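Local coordinates for phosphatidylinositide phosphatase SAC2 (Homo sapiens, PDB 4XUU), which acts mainly as a phosphatidylinositol 4-phosphate 4-phosphatase, probably contributing to endocytic recycling, and is represented here by its hSac2 domain, a pleckstrin-homology-like unit linked to dimerization, at residues Ser54-Tyr59 / Tyr73-Leu78; Glu79-Ile84 / Ser148-Ile153; Ile86-Thr91 / Glu154-Ala159. One frame throughout, in Å; residues are numbered along the deposited sequence.

In the fold
Interaction 1 comes first along the chain: after the N-terminal helix and the first strands, it closes the short hairpin between strands 57-63 and 70-77, the latter an outer strand of the sheet. The chain then enters strand 81-88, used by both other contacts. After two more strands and helix 129-145, it comes back beside strand 81-88, first in interaction 2 and then in interaction 3. Their segments alternate, so these two long loops cross rather than nest, and a probable I86 N to I153 O hydrogen bond joins them. Interaction 1 touches interaction 2 where Y58 OH packs on L81 CD1, while it lies on the opposite side of the chain's centre from interaction 3.

Interaction 1. Residues Ser54-Tyr59 / Tyr73-Leu78; sequences SNSAYY and YQRLSL
Y58 and L76 face each other as an antiparallel hydrogen-bonded pair, with Y58 N giving to L76 O and L76 N to Y58 O. Their side chains share one face of the sheet. Y58 holds CG between its backbone N and carbonyl carbon (chi1 68°), which turns one face of the ring to L76, whose CB makes a CH-pi contact 3.9 Å from the ring centroid. L76 CD1 reaches the phenol end, 3.5 Å from Y58 OH, and L78 CD2 meets Y58 CD1 at 4.0 Å.

The other face belongs to Y59 and R75, a non-hydrogen-bonded pair. The extended R75 chain runs beside the Y59 ring in the same direction, with the guanidinium plane steeply inclined to the ring (77°), and R75 CG packs 3.3 Å from Y59 CE2. Y59 OH lies at the guanidinium edge and accepts a weak, bent bond from R75 NE (3.2 Å, 132° at the hydrogen), while A57 CB sits over one face of that guanidinium. Y73 brings its OH to the edge of the Y59 ring.

In the second shell R75 NH2 is in a salt bridge with E24 OE2, and E24 OE1 is hydrogen-bonded to both Y59 OH and S54 OG. S54 OG also accepts from S56 N at 3.1 Å, an ST turn, and from A57 N, at the turn into strand 57-63. Beyond it, L78 N bonds S56 O at 3.1 Å and carries the pairing past the end of strand 70-77.

The hairpin lies at one side of the sheet. Strand 57-63 has strand 48-54 as its other neighbour, with L51 against Y58 and L52 against Y59, and Y58 reaches L103 and Y105 of strand 99-107. Y73 packs on L12 in helix 4-19 of the second subunit.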
ATOM      1  N   SER A  54     -23.172  -0.857  -1.755  1.00 34.55           N
ATOM      2  CA  SER A  54     -23.843  -1.857  -2.579  1.00 37.59           C
ATOM      3  C   SER A  54     -23.158  -1.938  -3.940  1.00 39.17           C
ATOM      4  O   SER A  54     -22.175  -1.239  -4.193  1.00 38.01           O
ATOM      5  CB  SER A  54     -25.337  -1.547  -2.739  1.00 38.68           C
ATOM      6  OG  SER A  54     -25.561  -0.661  -3.814  1.00 38.74           O
ATOM      7  N   ASN A  55     -23.683  -2.792  -4.812  1.00 42.61           N
ATOM      8  CA  ASN A  55     -23.144  -2.960  -6.157  1.00 44.91           C
ATOM      9  C   ASN A  55     -23.338  -1.727  -7.046  1.00 44.99           C
ATOM     10  O   ASN A  55     -22.667  -1.582  -8.066  1.00 46.70           O
ATOM     11  CB  ASN A  55     -23.756  -4.195  -6.821  1.00 49.20           C
ATOM     12  CG  ASN A  55     -25.231  -4.016  -7.147  1.00 51.23           C
ATOM     13  OD1 ASN A  55     -25.608  -3.893  -8.310  1.00 54.64           O
ATOM     14  ND2 ASN A  55     -26.067  -3.987  -6.122  1.00 49.58           N
ATOM     15  N   SER A  56     -24.247  -0.838  -6.651  1.00 43.81           N
ATOM     16  CA  SER A  56     -24.610   0.303  -7.488  1.00 45.02           C
ATOM     17  C   SER A  56     -24.632   1.651  -6.762  1.00 42.69           C
ATOM     18  O   SER A  56     -24.750   2.696  -7.399  1.00 43.81           O
ATOM     19  CB  SER A  56     -25.969   0.051  -8.121  1.00 48.42           C
ATOM     20  OG  SER A  56     -26.989   0.092  -7.143  1.00 47.68           O
ATOM     21  N   ALA A  57     -24.515   1.626  -5.436  1.00 40.24           N
ATOM     22  CA  ALA A  57     -24.617   2.839  -4.635  1.00 38.64           C
ATOM     23  C   ALA A  57     -23.829   2.736  -3.340  1.00 36.26           C
ATOM     24  O   ALA A  57     -23.515   1.641  -2.873  1.00 36.01           O
ATOM     25  CB  ALA A  57     -26.075   3.138  -4.329  1.00 39.77           C
ATOM     26  N   TYR A  58     -23.499   3.885  -2.765  1.00 35.56           N
ATOM     27  CA  TYR A  58     -22.983   3.922  -1.408  1.00 34.04           C
ATOM     28  C   TYR A  58     -23.898   4.778  -0.547  1.00 34.41           C
ATOM     29  O   TYR A  58     -24.608   5.652  -1.061  1.00 36.08           O
ATOM     30  CB  TYR A  58     -21.521   4.389  -1.359  1.00 33.52           C
ATOM     31  CG  TYR A  58     -21.282   5.833  -1.730  1.00 34.65           C
ATOM     32  CD1 TYR A  58     -21.421   6.266  -3.053  1.00 37.21           C
ATOM     33  CD2 TYR A  58     -20.894   6.764  -0.763  1.00 33.94           C
ATOM     34  CE1 TYR A  58     -21.193   7.594  -3.403  1.00 39.19           C
ATOM     35  CE2 TYR A  58     -20.658   8.093  -1.100  1.00 36.28           C
ATOM     36  CZ  TYR A  58     -20.814   8.500  -2.425  1.00 39.14           C
ATOM     37  OH  TYR A  58     -20.595   9.809  -2.775  1.00 42.21           O
ATOM     38  N   TYR A  59     -23.900   4.495   0.752  1.00 33.60           N
ATOM     39  CA  TYR A  59     -24.831   5.103   1.695  1.00 34.46           C
ATOM     40  C   TYR A  59     -24.054   5.744   2.829  1.00 34.39           C
ATOM     41  O   TYR A  59     -23.178   5.105   3.425  1.00 33.40           O
ATOM     42  CB  TYR A  59     -25.782   4.042   2.256  1.00 34.89           C
ATOM     43  CG  TYR A  59     -26.637   3.368   1.206  1.00 35.65           C
ATOM     44  CD1 TYR A  59     -26.101   2.404   0.344  1.00 34.76           C
ATOM     45  CD2 TYR A  59     -27.977   3.695   1.072  1.00 36.73           C
ATOM     46  CE1 TYR A  59     -26.883   1.798  -0.629  1.00 36.38           C
ATOM     47  CE2 TYR A  59     -28.770   3.086   0.117  1.00 38.73           C
ATOM     48  CZ  TYR A  59     -28.223   2.144  -0.736  1.00 38.40           C
ATOM     49  OH  TYR A  59     -29.027   1.559  -1.688  1.00 40.00           O
ATOM     50  N   TYR A  73     -29.107  11.287   6.172  1.00 52.55           N
ATOM     51  CA  TYR A  73     -29.031  10.046   5.405  1.00 48.96           C
ATOM     52  C   TYR A  73     -29.003  10.327   3.907  1.00 47.61           C
ATOM     53  O   TYR A  73     -29.791  11.117   3.403  1.00 49.70           O
ATOM     54  CB  TYR A  73     -30.213   9.136   5.759  1.00 49.86           C
ATOM     55  CG  TYR A  73     -30.327   7.886   4.917  1.00 47.76           C
ATOM     56  CD1 TYR A  73     -31.017   7.902   3.700  1.00 48.09           C
ATOM     57  CD2 TYR A  73     -29.764   6.684   5.338  1.00 45.90           C
ATOM     58  CE1 TYR A  73     -31.131   6.758   2.922  1.00 47.06           C
ATOM     59  CE2 TYR A  73     -29.872   5.530   4.565  1.00 45.15           C
ATOM     60  CZ  TYR A  73     -30.557   5.577   3.360  1.00 46.03           C
ATOM     61  OH  TYR A  73     -30.676   4.443   2.594  1.00 46.57           O
ATOM     62  N   GLN A  74     -28.092   9.667   3.202  1.00 44.56           N
ATOM     63  CA  GLN A  74     -27.939   9.852   1.764  1.00 43.79           C
ATOM     64  C   GLN A  74     -27.670   8.528   1.064  1.00 41.87           C
ATOM     65  O   GLN A  74     -26.751   7.804   1.436  1.00 39.94           O
ATOM     66  CB  GLN A  74     -26.779  10.805   1.462  1.00 43.44           C
ATOM     67  CG  GLN A  74     -27.011  12.279   1.804  1.00 45.75           C
ATOM     68  CD  GLN A  74     -25.831  13.152   1.411  1.00 45.46           C
ATOM     69  OE1 GLN A  74     -24.683  12.789   1.630  1.00 43.68           O
ATOM     70  NE2 GLN A  74     -26.111  14.304   0.825  1.00 48.36           N
ATOM     71  N   ARG A  75     -28.481   8.207   0.061  1.00 42.82           N
ATOM     72  CA  ARG A  75     -28.109   7.183  -0.902  1.00 41.74           C
ATOM     73  C   ARG A  75     -27.525   7.909  -2.092  1.00 42.67           C
ATOM     74  O   ARG A  75     -28.114   8.867  -2.602  1.00 44.83           O
ATOM     75  CB  ARG A  75     -29.300   6.335  -1.341  1.00 43.36           C
ATOM     76  CG  ARG A  75     -28.922   5.239  -2.339  1.00 41.90           C
ATOM     77  CD  ARG A  75     -30.145   4.564  -2.926  1.00 42.89           C
ATOM     78  NE  ARG A  75     -29.799   3.643  -4.006  1.00 42.80           N
ATOM     79  CZ  ARG A  75     -29.620   3.996  -5.278  1.00 43.21           C
ATOM     80  NH1 ARG A  75     -29.745   5.262  -5.656  1.00 43.23           N
ATOM     81  NH2 ARG A  75     -29.307   3.076  -6.176  1.00 43.70           N
ATOM     82  N   LEU A  76     -26.356   7.462  -2.521  1.00 41.57           N
ATOM     83  CA  LEU A  76     -25.638   8.125  -3.595  1.00 42.87           C
ATOM     84  C   LEU A  76     -25.210   7.088  -4.614  1.00 43.38           C
ATOM     85  O   LEU A  76     -24.514   6.122  -4.278  1.00 41.82           O
ATOM     86  CB  LEU A  76     -24.422   8.870  -3.032  1.00 41.56           C
ATOM     87  CG  LEU A  76     -24.698  10.016  -2.046  1.00 42.65           C
ATOM     88  CD1 LEU A  76     -23.565  10.204  -1.044  1.00 40.54           C
ATOM     89  CD2 LEU A  76     -24.996  11.315  -2.795  1.00 45.33           C
ATOM     90  N   SER A  77     -25.647   7.278  -5.854  1.00 46.37           N
ATOM     91  CA  SER A  77     -25.260   6.398  -6.945  1.00 47.94           C
ATOM     92  C   SER A  77     -23.750   6.449  -7.121  1.00 46.71           C
ATOM     93  O   SER A  77     -23.133   7.500  -6.917  1.00 46.24           O
ATOM     94  CB  SER A  77     -25.953   6.817  -8.239  1.00 51.93           C
ATOM     95  OG  SER A  77     -25.572   5.972  -9.310  1.00 54.35           O
ATOM     96  N   LEU A  78     -23.159   5.314  -7.488  1.00 46.76           N
ATOM     97  CA  LEU A  78     -21.717   5.247  -7.704  1.00 46.08           C
ATOM     98  C   LEU A  78     -21.267   6.044  -8.930  1.00 49.14           C
ATOM     99  O   LEU A  78     -20.120   6.486  -8.994  1.00 48.70           O
ATOM    100  CB  LEU A  78     -21.229   3.797  -7.766  1.00 45.78           C
ATOM    101  CG  LEU A  78     -21.121   3.040  -6.430  1.00 42.80           C
ATOM    102  CD1 LEU A  78     -20.949   1.553  -6.679  1.00 43.43           C
ATOM    103  CD2 LEU A  78     -19.988   3.561  -5.562  1.00 39.57           C
TER

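Interaction 2. Residues Glu79-Ile84 / Ser148-Ile153; sequences ENLEKI and SDLPII
I84 joins the segment 148-153 through two backbone bonds, I84 N to P151 O (2.9 Å) and I153 N to I84 O (2.7 Å), in a parallel register that pairs I84 with I152 while residues 81-84 and 150-153 run about 25° apart.

Ahead of this pairing L150 is a main packing side chain. With CG opposite the backbone N (chi1 -176°), its isobutyl group swings in toward strand 81-88 and divides its two methyls between different partners. CD1 lies against the backbone of the strand, 3.3 Å from L81 O, and also touches L81 CG. CD2 turns to the apolar side, meeting I84 CD1 at 3.6 Å and L81 CD2 at 3.9 Å. L150 is thus wedged between L81 and I84 on the buried side of the strand.

P151 packs against E82 and K83. Its CD approaches E82 O at 3.4 Å, and its CG meets K83 CB at 3.7 Å. Farther on, the aliphatic part of K83 crosses I153, CD against CD1 at 3.9 Å, before the lysine leads away toward E85, with which it makes a long, weak ion pair. Just before L150, D149 OD1 takes the N-H of L150 from above the carboxylate plane, 40° out of it, while OD2 accepts from K156 N of the third subunit.

On its inner side the contact is roofed by helix 129-145, whose A136 and L139 touch I84 and whose K143 NZ bonds L81 O. Strand 99-107, the other neighbour of strand 81-88, adds M101 and L103 to the same core. Strand 152-154 is the last of this chain's sheet, but I152 and I153 pair in an antiparallel ladder with a strand of the third subunit, and the sheet continues across that interface.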
ATOM      1  N   GLU A  79     -22.170   6.234  -9.895  1.00 52.87           N
ATOM      2  CA  GLU A  79     -21.888   7.078 -11.058  1.00 56.71           C
ATOM      3  C   GLU A  79     -21.470   8.489 -10.659  1.00 56.00           C
ATOM      4  O   GLU A  79     -20.655   9.115 -11.341  1.00 57.91           O
ATOM      5  CB  GLU A  79     -23.097   7.175 -11.988  1.00 61.01           C
ATOM      6  CG  GLU A  79     -23.187   6.082 -13.035  1.00 65.53           C
ATOM      7  CD  GLU A  79     -24.198   5.008 -12.673  1.00 67.06           C
ATOM      8  OE1 GLU A  79     -24.281   4.632 -11.481  1.00 64.38           O
ATOM      9  OE2 GLU A  79     -24.912   4.540 -13.586  1.00 71.16           O
ATOM     10  N   ASN A  80     -22.035   8.977  -9.555  1.00 53.79           N
ATOM     11  CA  ASN A  80     -21.829  10.350  -9.107  1.00 53.75           C
ATOM     12  C   ASN A  80     -20.624  10.551  -8.193  1.00 50.77           C
ATOM     13  O   ASN A  80     -20.261  11.690  -7.892  1.00 51.29           O
ATOM     14  CB  ASN A  80     -23.095  10.892  -8.436  1.00 54.13           C
ATOM     15  CG  ASN A  80     -24.245  11.070  -9.411  1.00 58.19           C
ATOM     16  OD1 ASN A  80     -25.400  10.849  -9.058  1.00 58.99           O
ATOM     17  ND2 ASN A  80     -23.935  11.470 -10.640  1.00 61.88           N
ATOM     18  N   LEU A  81     -20.015   9.450  -7.751  1.00 48.09           N
ATOM     19  CA  LEU A  81     -18.783   9.508  -6.968  1.00 45.68           C
ATOM     20  C   LEU A  81     -17.604   9.815  -7.890  1.00 47.38           C
ATOM     21  O   LEU A  81     -17.153   8.947  -8.632  1.00 48.09           O
ATOM     22  CB  LEU A  81     -18.558   8.194  -6.208  1.00 43.09           C
ATOM     23  CG  LEU A  81     -17.365   8.111  -5.240  1.00 41.07           C
ATOM     24  CD1 LEU A  81     -17.398   9.227  -4.203  1.00 40.53           C
ATOM     25  CD2 LEU A  81     -17.320   6.760  -4.566  1.00 38.92           C
ATOM     26  N   GLU A  82     -17.114  11.052  -7.830  1.00 48.49           N
ATOM     27  CA  GLU A  82     -16.116  11.559  -8.780  1.00 51.11           C
ATOM     28  C   GLU A  82     -14.705  11.040  -8.520  1.00 49.48           C
ATOM     29  O   GLU A  82     -14.046  10.538  -9.431  1.00 51.10           O
ATOM     30  CB  GLU A  82     -16.087  13.091  -8.783  1.00 53.64           C
ATOM     31  CG  GLU A  82     -17.422  13.774  -9.055  1.00 56.89           C
ATOM     32  CD  GLU A  82     -17.323  15.296  -8.993  1.00 61.54           C
ATOM     33  OE1 GLU A  82     -16.421  15.813  -8.290  1.00 61.63           O
ATOM     34  OE2 GLU A  82     -18.148  15.978  -9.647  1.00 65.58           O
ATOM     35  N   LYS A  83     -14.245  11.185  -7.279  1.00 46.74           N
ATOM     36  CA  LYS A  83     -12.872  10.860  -6.904  1.00 45.48           C
ATOM     37  C   LYS A  83     -12.744  10.705  -5.394  1.00 42.78           C
ATOM     38  O   LYS A  83     -13.625  11.129  -4.643  1.00 41.91           O
ATOM     39  CB  LYS A  83     -11.901  11.935  -7.409  1.00 48.16           C
ATOM     40  CG  LYS A  83     -12.196  13.339  -6.907  1.00 49.25           C
ATOM     41  CD  LYS A  83     -11.192  14.349  -7.422  1.00 51.99           C
ATOM     42  CE  LYS A  83     -11.450  15.712  -6.803  1.00 54.05           C
ATOM     43  NZ  LYS A  83     -10.401  16.702  -7.159  1.00 57.76           N
ATOM     44  N   ILE A  84     -11.647  10.088  -4.961  1.00 41.68           N
ATOM     45  CA  ILE A  84     -11.323   9.978  -3.545  1.00 39.97           C
ATOM     46  C   ILE A  84      -9.949  10.585  -3.270  1.00 41.44           C
ATOM     47  O   ILE A  84      -8.984  10.308  -3.983  1.00 42.36           O
ATOM     48  CB  ILE A  84     -11.358   8.503  -3.054  1.00 38.14           C
ATOM     49  CG1 ILE A  84     -12.742   7.887  -3.288  1.00 37.11           C
ATOM     50  CG2 ILE A  84     -10.984   8.418  -1.581  1.00 36.73           C
ATOM     51  CD1 ILE A  84     -12.810   6.396  -3.052  1.00 35.82           C
ATOM     52  N   SER A 148     -17.155   2.127 -15.129  1.00 68.35           N
ATOM     53  CA  SER A 148     -16.484   3.419 -15.038  1.00 67.02           C
ATOM     54  C   SER A 148     -15.150   3.320 -14.294  1.00 63.99           C
ATOM     55  O   SER A 148     -14.603   2.227 -14.125  1.00 63.84           O
ATOM     56  CB  SER A 148     -17.405   4.446 -14.383  1.00 65.11           C
ATOM     57  OG  SER A 148     -16.980   5.761 -14.690  1.00 66.72           O
ATOM     58  N   ASP A 149     -14.620   4.463 -13.870  1.00 61.97           N
ATOM     59  CA  ASP A 149     -13.384   4.494 -13.104  1.00 59.29           C
ATOM     60  C   ASP A 149     -13.505   5.429 -11.901  1.00 55.55           C
ATOM     61  O   ASP A 149     -14.415   6.258 -11.831  1.00 55.60           O
ATOM     62  CB  ASP A 149     -12.207   4.897 -13.997  1.00 62.38           C
ATOM     63  CG  ASP A 149     -10.876   4.339 -13.507  1.00 61.91           C
ATOM     64  OD1 ASP A 149     -10.832   3.694 -12.435  1.00 59.24           O
ATOM     65  OD2 ASP A 149      -9.862   4.546 -14.200  1.00 65.44           O
ATOM     66  N   LEU A 150     -12.592   5.278 -10.948  1.00 52.56           N
ATOM     67  CA  LEU A 150     -12.581   6.110  -9.757  1.00 49.33           C
ATOM     68  C   LEU A 150     -11.150   6.376  -9.325  1.00 48.79           C
ATOM     69  O   LEU A 150     -10.487   5.478  -8.806  1.00 47.84           O
ATOM     70  CB  LEU A 150     -13.357   5.434  -8.619  1.00 46.48           C
ATOM     71  CG  LEU A 150     -13.511   6.236  -7.324  1.00 43.93           C
ATOM     72  CD1 LEU A 150     -14.357   7.482  -7.559  1.00 44.68           C
ATOM     73  CD2 LEU A 150     -14.119   5.377  -6.242  1.00 41.56           C
ATOM     74  N   PRO A 151     -10.661   7.609  -9.545  1.00 49.85           N
ATOM     75  CA  PRO A 151      -9.300   7.929  -9.117  1.00 49.95           C
ATOM     76  C   PRO A 151      -9.164   8.036  -7.594  1.00 47.10           C
ATOM     77  O   PRO A 151      -9.966   8.709  -6.943  1.00 45.77           O
ATOM     78  CB  PRO A 151      -9.021   9.278  -9.793  1.00 52.71           C
ATOM     79  CG  PRO A 151     -10.349   9.857 -10.083  1.00 52.93           C
ATOM     80  CD  PRO A 151     -11.282   8.710 -10.306  1.00 51.97           C
ATOM     81  N   ILE A 152      -8.168   7.345  -7.042  1.00 46.57           N
ATOM     82  CA  ILE A 152      -7.777   7.517  -5.646  1.00 45.19           C
ATOM     83  C   ILE A 152      -6.491   8.344  -5.605  1.00 47.70           C
ATOM     84  O   ILE A 152      -5.460   7.934  -6.148  1.00 49.27           O
ATOM     85  CB  ILE A 152      -7.557   6.171  -4.918  1.00 43.72           C
ATOM     86  CG1 ILE A 152      -8.765   5.246  -5.105  1.00 42.23           C
ATOM     87  CG2 ILE A 152      -7.287   6.408  -3.433  1.00 42.47           C
ATOM     88  CD1 ILE A 152      -8.502   3.795  -4.731  1.00 41.00           C
ATOM     89  N   ILE A 153      -6.568   9.507  -4.959  1.00 48.39           N
ATOM     90  CA  ILE A 153      -5.485  10.485  -4.962  1.00 51.64           C
ATOM     91  C   ILE A 153      -4.846  10.657  -3.582  1.00 52.23           C
ATOM     92  O   ILE A 153      -5.538  10.920  -2.600  1.00 50.84           O
ATOM     93  CB  ILE A 153      -5.980  11.863  -5.488  1.00 53.37           C
ATOM     94  CG1 ILE A 153      -6.726  11.694  -6.816  1.00 53.49           C
ATOM     95  CG2 ILE A 153      -4.815  12.838  -5.633  1.00 56.93           C
ATOM     96  CD1 ILE A 153      -7.529  12.897  -7.244  1.00 54.97           C
TER

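Interaction 3. Residues Ile86-Thr91 / Glu154-Ala159; sequences IGPEPT and EKKLEA. Unlike the reference sequence in segment 154-159: A159 (reference Arg).
L157 turns CG opposite its carbonyl carbon (chi1 -60°) and keeps CD1 extended (chi2 175°), which sends this methyl onto the backbone of G87 and P88. CD1 lies 3.4 Å from G87 O and 3.5 Å from P88 O, with P88 O also touching L157 CB and CG. The same leucine then crosses P90, whose CD is 4.0 Å from L157 CD1.

P90 is the centre of an inverse gamma turn and its CB points toward segment 154-159, 3.7 Å from E158 O. That carbonyl also accepts a hydrogen bond from R102 NH1, and R102 packs against P90 as well.

At the start of the contact the backbones touch directly, through C-H groups. I86 O meets E154 CA at 3.5 Å, and G87, with no side chain, lets K155 O approach its CA to 3.3 Å. K155 leads away and folds back within its own segment, its NZ bonded to K156 O.

Behind the contact L157 leans on C100, which is in a disulfide with C35, while I86 faces A136 of helix 129-145. E154 still pairs with a strand of the third subunit. Past the parallel pairing of strands 81-88 and 152-154, the chain continues as an extended tail packed by L157 and P90, beside the sheet and helix of a pleckstrin-homology-like fold.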
ATOM      1  N   ILE A  86      -6.987  11.021  -0.221  1.00 43.93           N
ATOM      2  CA  ILE A  86      -6.515  10.544   1.080  1.00 44.20           C
ATOM      3  C   ILE A  86      -5.239  11.266   1.519  1.00 47.42           C
ATOM      4  O   ILE A  86      -4.185  11.144   0.885  1.00 48.85           O
ATOM      5  CB  ILE A  86      -6.298   9.005   1.108  1.00 42.71           C
ATOM      6  CG1 ILE A  86      -7.627   8.268   0.907  1.00 40.27           C
ATOM      7  CG2 ILE A  86      -5.658   8.574   2.430  1.00 43.64           C
ATOM      8  CD1 ILE A  86      -7.499   6.763   0.744  1.00 38.66           C
ATOM      9  N   GLY A  87      -5.341  12.010   2.613  1.00 49.10           N
ATOM     10  CA  GLY A  87      -4.196  12.731   3.151  1.00 52.94           C
ATOM     11  C   GLY A  87      -4.399  13.191   4.578  1.00 55.12           C
ATOM     12  O   GLY A  87      -5.434  12.902   5.180  1.00 53.59           O
ATOM     13  N   PRO A  88      -3.407  13.915   5.130  1.00 59.32           N
ATOM     14  CA  PRO A  88      -3.498  14.447   6.489  1.00 62.63           C
ATOM     15  C   PRO A  88      -4.708  15.359   6.668  1.00 63.17           C
ATOM     16  O   PRO A  88      -5.055  16.116   5.756  1.00 62.90           O
ATOM     17  CB  PRO A  88      -2.201  15.248   6.638  1.00 67.01           C
ATOM     18  CG  PRO A  88      -1.270  14.642   5.656  1.00 65.79           C
ATOM     19  CD  PRO A  88      -2.123  14.265   4.494  1.00 61.61           C
ATOM     20  N   GLU A  89      -5.338  15.269   7.836  1.00 64.62           N
ATOM     21  CA  GLU A  89      -6.524  16.065   8.173  1.00 66.02           C
ATOM     22  C   GLU A  89      -6.327  17.573   7.981  1.00 70.32           C
ATOM     23  O   GLU A  89      -5.255  18.108   8.287  1.00 74.09           O
ATOM     24  CB  GLU A  89      -6.993  15.776   9.607  1.00 67.77           C
ATOM     25  CG  GLU A  89      -5.893  15.812  10.660  1.00 72.42           C
ATOM     26  CD  GLU A  89      -6.389  16.236  12.032  1.00 77.26           C
ATOM     27  OE1 GLU A  89      -5.555  16.320  12.960  1.00 81.71           O
ATOM     28  OE2 GLU A  89      -7.601  16.502  12.187  1.00 76.60           O
ATOM     29  N   PRO A  90      -7.363  18.258   7.458  1.00 70.29           N
ATOM     30  CA  PRO A  90      -7.323  19.714   7.299  1.00 74.92           C
ATOM     31  C   PRO A  90      -7.460  20.453   8.633  1.00 80.33           C
ATOM     32  O   PRO A  90      -8.544  20.945   8.965  1.00 81.40           O
ATOM     33  CB  PRO A  90      -8.528  20.001   6.390  1.00 72.73           C
ATOM     34  CG  PRO A  90      -9.465  18.866   6.628  1.00 68.18           C
ATOM     35  CD  PRO A  90      -8.585  17.673   6.869  1.00 66.00           C
ATOM     36  N   THR A  91      -6.367  20.524   9.391  1.00 84.37           N
ATOM     37  CA  THR A  91      -6.366  21.238  10.668  1.00 90.66           C
ATOM     38  C   THR A  91      -6.285  22.741  10.456  1.00 96.17           C
ATOM     39  O   THR A  91      -5.557  23.220   9.582  1.00 97.15           O
ATOM     40  CB  THR A  91      -5.211  20.803  11.594  1.00 93.69           C
ATOM     41  OG1 THR A  91      -4.010  20.633  10.830  1.00 93.21           O
ATOM     42  CG2 THR A  91      -5.553  19.509  12.300  1.00 90.93           C
ATOM     43  N   GLU A 154      -3.526  10.498  -3.519  1.00 55.08           N
ATOM     44  CA  GLU A 154      -2.760  10.821  -2.320  1.00 57.20           C
ATOM     45  C   GLU A 154      -2.239  12.246  -2.452  1.00 61.00           C
ATOM     46  O   GLU A 154      -1.392  12.529  -3.306  1.00 63.79           O
ATOM     47  CB  GLU A 154      -1.577   9.866  -2.138  1.00 58.40           C
ATOM     48  CG  GLU A 154      -1.909   8.378  -2.068  1.00 57.38           C
ATOM     49  CD  GLU A 154      -0.652   7.505  -2.052  1.00 61.32           C
ATOM     50  OE1 GLU A 154       0.319   7.863  -1.343  1.00 64.39           O
ATOM     51  OE2 GLU A 154      -0.630   6.461  -2.747  1.00 61.25           O
ATOM     52  N   LYS A 155      -2.757  13.142  -1.616  1.00 61.97           N
ATOM     53  CA  LYS A 155      -2.319  14.542  -1.587  1.00 66.40           C
ATOM     54  C   LYS A 155      -2.741  15.213  -0.285  1.00 67.28           C
ATOM     55  O   LYS A 155      -3.441  14.613   0.527  1.00 64.68           O
ATOM     56  CB  LYS A 155      -2.855  15.323  -2.799  1.00 67.58           C
ATOM     57  CG  LYS A 155      -4.370  15.518  -2.840  1.00 65.71           C
ATOM     58  CD  LYS A 155      -4.805  16.288  -4.090  1.00 68.60           C
ATOM     59  CE  LYS A 155      -4.592  17.797  -3.954  1.00 73.51           C
ATOM     60  NZ  LYS A 155      -5.608  18.448  -3.075  1.00 73.69           N
ATOM     61  N   LYS A 156      -2.307  16.455  -0.091  1.00 71.88           N
ATOM     62  CA  LYS A 156      -2.750  17.248   1.050  1.00 73.90           C
ATOM     63  C   LYS A 156      -4.214  17.635   0.871  1.00 72.43           C
ATOM     64  O   LYS A 156      -4.664  17.901  -0.248  1.00 72.35           O
ATOM     65  CB  LYS A 156      -1.881  18.495   1.223  1.00 79.44           C
ATOM     66  CG  LYS A 156      -0.414  18.207   1.534  1.00 82.59           C
ATOM     67  CD  LYS A 156      -0.203  17.767   2.980  1.00 83.39           C
ATOM     68  CE  LYS A 156       1.212  17.242   3.205  1.00 86.07           C
ATOM     69  NZ  LYS A 156       2.253  18.309   3.112  1.00 92.32           N
ATOM     70  N   LEU A 157      -4.957  17.644   1.973  1.00 71.86           N
ATOM     71  CA  LEU A 157      -6.367  18.005   1.944  1.00 70.87           C
ATOM     72  C   LEU A 157      -6.531  19.504   2.174  1.00 75.60           C
ATOM     73  O   LEU A 157      -5.854  20.093   3.023  1.00 79.11           O
ATOM     74  CB  LEU A 157      -7.161  17.193   2.976  1.00 67.96           C
ATOM     75  CG  LEU A 157      -7.153  15.660   2.839  1.00 64.12           C
ATOM     76  CD1 LEU A 157      -7.880  15.001   4.007  1.00 62.61           C
ATOM     77  CD2 LEU A 157      -7.751  15.192   1.511  1.00 61.55           C
ATOM     78  N   GLU A 158      -7.431  20.113   1.406  1.00 76.25           N
ATOM     79  CA  GLU A 158      -7.623  21.561   1.429  1.00 81.31           C
ATOM     80  C   GLU A 158      -8.473  22.013   2.611  1.00 82.25           C
ATOM     81  O   GLU A 158      -9.398  21.315   3.028  1.00 78.94           O
ATOM     82  CB  GLU A 158      -8.235  22.038   0.108  1.00 82.26           C
ATOM     83  CG  GLU A 158      -7.360  21.752  -1.111  1.00 83.29           C
ATOM     84  CD  GLU A 158      -8.103  21.921  -2.425  1.00 84.46           C
ATOM     85  OE1 GLU A 158      -8.429  20.893  -3.054  1.00 80.98           O
ATOM     86  OE2 GLU A 158      -8.364  23.077  -2.827  1.00 89.04           O
ATOM     87  N   ALA A 159      -8.146  23.191   3.135  1.00 87.42           N
ATOM     88  CA  ALA A 159      -8.804  23.750   4.315  1.00 89.58           C
ATOM     89  C   ALA A 159     -10.110  24.471   3.964  1.00 90.60           C
ATOM     90  O   ALA A 159     -10.298  25.648   4.300  1.00 95.77           O
ATOM     91  CB  ALA A 159      -7.843  24.688   5.060  1.00 95.59           C
TER